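Local coordinates for protein cytochrome C, class II (Shewanella frigidimarina, PDB 4ULV) that binds a covalently attached heme c and diatomic gases, and probably serves in electron transfer or gas sensing, at residues 51-56 against 87-92. Residues are numbered along the deposited sequence; the frame is centred on the assembly and turned at random. Where two conformers were deposited one is given.
Sequences LSKIPH and AFQDNA. With HEC (heme c), chain C.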
loop_
_atom_site.group_PDB
_atom_site.type_symbol
_atom_site.label_atom_id
_atom_site.label_comp_id
_atom_site.label_asym_id
_atom_site.label_seq_id
_atom_site.Cartn_x
_atom_site.Cartn_y
_atom_site.Cartn_z
ATOM N N LEU A 51 -0.129 4.668 2.671
ATOM C CA LEU A 51 0.796 3.556 2.958
ATOM C C LEU A 51 1.388 3.616 4.325
ATOM O O LEU A 51 1.712 2.627 4.963
ATOM C CB LEU A 51 1.886 3.418 1.906
ATOM C CG LEU A 51 1.476 2.918 0.513
ATOM C CD1 LEU A 51 2.509 3.294 -0.559
ATOM C CD2 LEU A 51 1.179 1.394 0.479
ATOM N N SER A 52 1.599 4.861 4.820
ATOM C CA SER A 52 2.187 5.042 6.102
ATOM C C SER A 52 1.427 4.413 7.244
ATOM O O SER A 52 1.978 4.114 8.302
ATOM C CB SER A 52 2.402 6.545 6.398
ATOM O OG SER A 52 1.177 7.177 6.714
ATOM N N LYS A 53 0.126 4.191 7.005
ATOM C CA LYS A 53 -0.730 3.585 7.991
ATOM C C LYS A 53 -0.727 2.028 7.989
ATOM O O LYS A 53 -1.361 1.444 8.849
ATOM C CB LYS A 53 -2.165 4.063 7.805
ATOM C CG LYS A 53 -2.327 5.585 8.010
ATOM C CD LYS A 53 -3.748 6.015 7.864
ATOM C CE LYS A 53 -3.978 6.585 6.506
ATOM N NZ LYS A 53 -5.332 7.186 6.396
ATOM N N ILE A 54 -0.022 1.486 7.017
ATOM C CA ILE A 54 -0.036 -0.012 6.773
ATOM C C ILE A 54 0.977 -0.822 7.623
ATOM O O ILE A 54 0.591 -1.799 8.241
ATOM C CB ILE A 54 0.119 -0.301 5.301
ATOM C CG1 ILE A 54 -0.985 0.302 4.443
ATOM C CG2 ILE A 54 0.199 -1.837 5.012
ATOM C CD1 ILE A 54 -2.337 -0.076 4.771
ATOM N N PRO A 55 2.252 -0.418 7.710
ATOM C CA PRO A 55 3.254 -1.398 8.267
ATOM C C PRO A 55 3.175 -1.625 9.749
ATOM O O PRO A 55 3.637 -2.696 10.227
ATOM C CB PRO A 55 4.623 -0.800 7.929
ATOM C CG PRO A 55 4.323 0.684 7.743
ATOM C CD PRO A 55 2.939 0.753 7.128
ATOM N N HIS A 56 2.655 -0.669 10.555
ATOM C CA HIS A 56 2.651 -0.839 11.990
ATOM C C HIS A 56 2.046 -2.205 12.439
ATOM O O HIS A 56 2.552 -2.811 13.405
ATOM C CB HIS A 56 1.900 0.314 12.631
ATOM C CG HIS A 56 1.842 0.223 14.102
ATOM N ND1 HIS A 56 0.757 -0.290 14.771
ATOM C CD2 HIS A 56 2.733 0.555 15.050
ATOM C CE1 HIS A 56 0.978 -0.263 16.068
ATOM N NE2 HIS A 56 2.180 0.243 16.261
ATOM N N ALA A 87 3.647 9.858 14.353
ATOM C CA ALA A 87 4.181 11.087 13.846
ATOM C C ALA A 87 4.507 11.020 12.385
ATOM O O ALA A 87 4.272 11.956 11.623
ATOM C CB ALA A 87 5.373 11.534 14.648
ATOM N N PHE A 88 4.970 9.800 11.958
ATOM C CA PHE A 88 5.194 9.608 10.535
ATOM C C PHE A 88 3.876 9.700 9.743
ATOM O O PHE A 88 3.804 10.305 8.689
ATOM C CB PHE A 88 5.944 8.248 10.319
ATOM C CG PHE A 88 5.961 7.757 8.908
ATOM C CD1 PHE A 88 6.353 8.572 7.857
ATOM C CD2 PHE A 88 5.713 6.391 8.627
ATOM C CE1 PHE A 88 6.433 8.097 6.563
ATOM C CE2 PHE A 88 5.771 5.933 7.323
ATOM C CZ PHE A 88 6.144 6.740 6.284
ATOM N N GLN A 89 2.848 8.999 10.235
ATOM C CA GLN A 89 1.539 9.066 9.564
ATOM C C GLN A 89 1.115 10.526 9.469
ATOM O O GLN A 89 0.615 10.952 8.428
ATOM C CB GLN A 89 0.487 8.223 10.326
ATOM C CG GLN A 89 0.784 6.699 10.300
ATOM C CD GLN A 89 -0.157 5.855 11.147
ATOM O OE1 GLN A 89 -1.168 6.355 11.684
ATOM N NE2 GLN A 89 0.127 4.559 11.230
ATOM N N ASP A 90 1.304 11.278 10.539
ATOM C CA ASP A 90 0.932 12.706 10.537
ATOM C C ASP A 90 1.756 13.517 9.502
ATOM O O ASP A 90 1.210 14.335 8.755
ATOM C CB ASP A 90 1.162 13.305 11.915
ATOM C CG ASP A 90 0.168 12.848 12.953
ATOM O OD1 ASP A 90 -0.963 12.349 12.615
ATOM O OD2 ASP A 90 0.485 13.049 14.180
ATOM N N ASN A 91 3.100 13.353 9.513
ATOM C CA ASN A 91 3.884 14.081 8.570
ATOM C C ASN A 91 3.682 13.690 7.122
ATOM O O ASN A 91 3.741 14.503 6.226
ATOM C CB ASN A 91 5.330 14.122 9.020
ATOM C CG ASN A 91 6.120 12.869 8.696
ATOM O OD1 ASN A 91 6.058 12.362 7.582
ATOM N ND2 ASN A 91 6.934 12.412 9.662
ATOM N N ALA A 92 3.343 12.413 6.873
ATOM C CA ALA A 92 3.006 12.000 5.516
ATOM C C ALA A 92 1.700 12.673 5.051
ATOM O O ALA A 92 1.603 13.092 3.901
ATOM C CB ALA A 92 2.885 10.474 5.445
HETATM FE FE HEC C . 11.314 2.191 7.287
HETATM C CHA HEC C . 12.244 -1.066 6.729
HETATM C CHB HEC C . 11.748 2.850 4.011
HETATM C CHC HEC C . 9.786 5.193 7.714
HETATM C CHD HEC C . 10.781 1.462 10.559
HETATM N NA HEC C . 11.876 1.034 5.640
HETATM C C1A HEC C . 12.249 -0.260 5.587
HETATM C C2A HEC C . 12.618 -0.643 4.291
HETATM C C3A HEC C . 12.477 0.469 3.521
HETATM C C4A HEC C . 12.004 1.507 4.386
HETATM C CMA HEC C . 12.777 0.601 2.067
HETATM C CAA HEC C . 13.094 -2.038 3.867
HETATM C CBA HEC C . 11.884 -2.911 3.481
HETATM C CGA HEC C . 12.290 -4.286 2.961
HETATM O O1A HEC C . 12.673 -5.128 3.769
HETATM O O2A HEC C . 12.172 -4.507 1.745
HETATM N NB HEC C . 10.738 3.741 6.047
HETATM C C1B HEC C . 11.106 3.911 4.746
HETATM C C2B HEC C . 10.868 5.200 4.250
HETATM C C3B HEC C . 10.307 5.820 5.328
HETATM C C4B HEC C . 10.234 4.952 6.413
HETATM C CMB HEC C . 11.233 5.744 2.928
HETATM C CAB HEC C . 9.822 7.254 5.453
HETATM C CBB HEC C . 9.124 7.812 4.218
HETATM N NC HEC C . 10.349 3.179 8.871
HETATM C C1C HEC C . 9.840 4.473 8.884
HETATM C C2C HEC C . 9.408 4.817 10.180
HETATM C C3C HEC C . 9.675 3.733 11.012
HETATM C C4C HEC C . 10.268 2.752 10.131
HETATM C CMC HEC C . 8.796 6.178 10.526
HETATM C CAC HEC C . 9.477 3.566 12.487
HETATM C CBC HEC C . 8.401 4.337 13.190
HETATM N ND HEC C . 11.448 0.468 8.454
HETATM C C1D HEC C . 11.318 0.391 9.771
HETATM C C2D HEC C . 11.741 -0.866 10.297
HETATM C C3D HEC C . 12.057 -1.607 9.194
HETATM C C4D HEC C . 11.931 -0.745 8.075
HETATM C CMD HEC C . 11.733 -1.313 11.701
HETATM C CAD HEC C . 12.452 -3.050 9.175
HETATM C CBD HEC C . 11.307 -3.982 8.767
HETATM C CGD HEC C . 11.708 -5.469 8.741
HETATM O O1D HEC C . 12.846 -5.742 8.217
HETATM O O2D HEC C . 10.921 -6.248 9.297
HETATM O O HOH W 1 1.653 2.024 10.065
#
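Ser52 lies over one face of the Phe88 ring. Its CB is 3.9 Å from the ring centroid, a CH-pi contact offset toward the rim, with CE2 the nearest ring atom. Heme CHC lies over the opposite face, also offset toward the rim. The heme methyl CMC is 3.6 Å from Phe88 CD2, and CAB and CBB approach CE1. CG of Phe88 stands anti to the backbone N (chi1 166°), which swings the ring in between serine and heme. With an alanine here, the ring between the Ser52 methylene and the heme edge is lost, which is likely to open a gap beside the heme.

Ser52 OG rests on the helix surface, 3.4 Å from Gln89 CA, with Ala92 CB next to it. Its hydrogen bond goes to Ala49 O, in the last turn of helix 38-51. The extended Gln89 side chain crosses Lys53 at about a right angle, its CD 3.8 Å from Lys53 CG. The fold is the four-helix bundle of cytochrome c'. A type I beta turn from Leu51 to Ile54 follows helix 38-51 and leads into the loop, which packs here on helix 78-98. Helix 104-125 also touches Phe88, through Thr114 and Ser117.

Gln89 NE2 makes a weak, bent hydrogen bond to Ser52 O (3.5 Å, 137°). A water donates to Ser52 O at 2.8 Å and accepts from His56 N, and more weakly from Gln89 NE2.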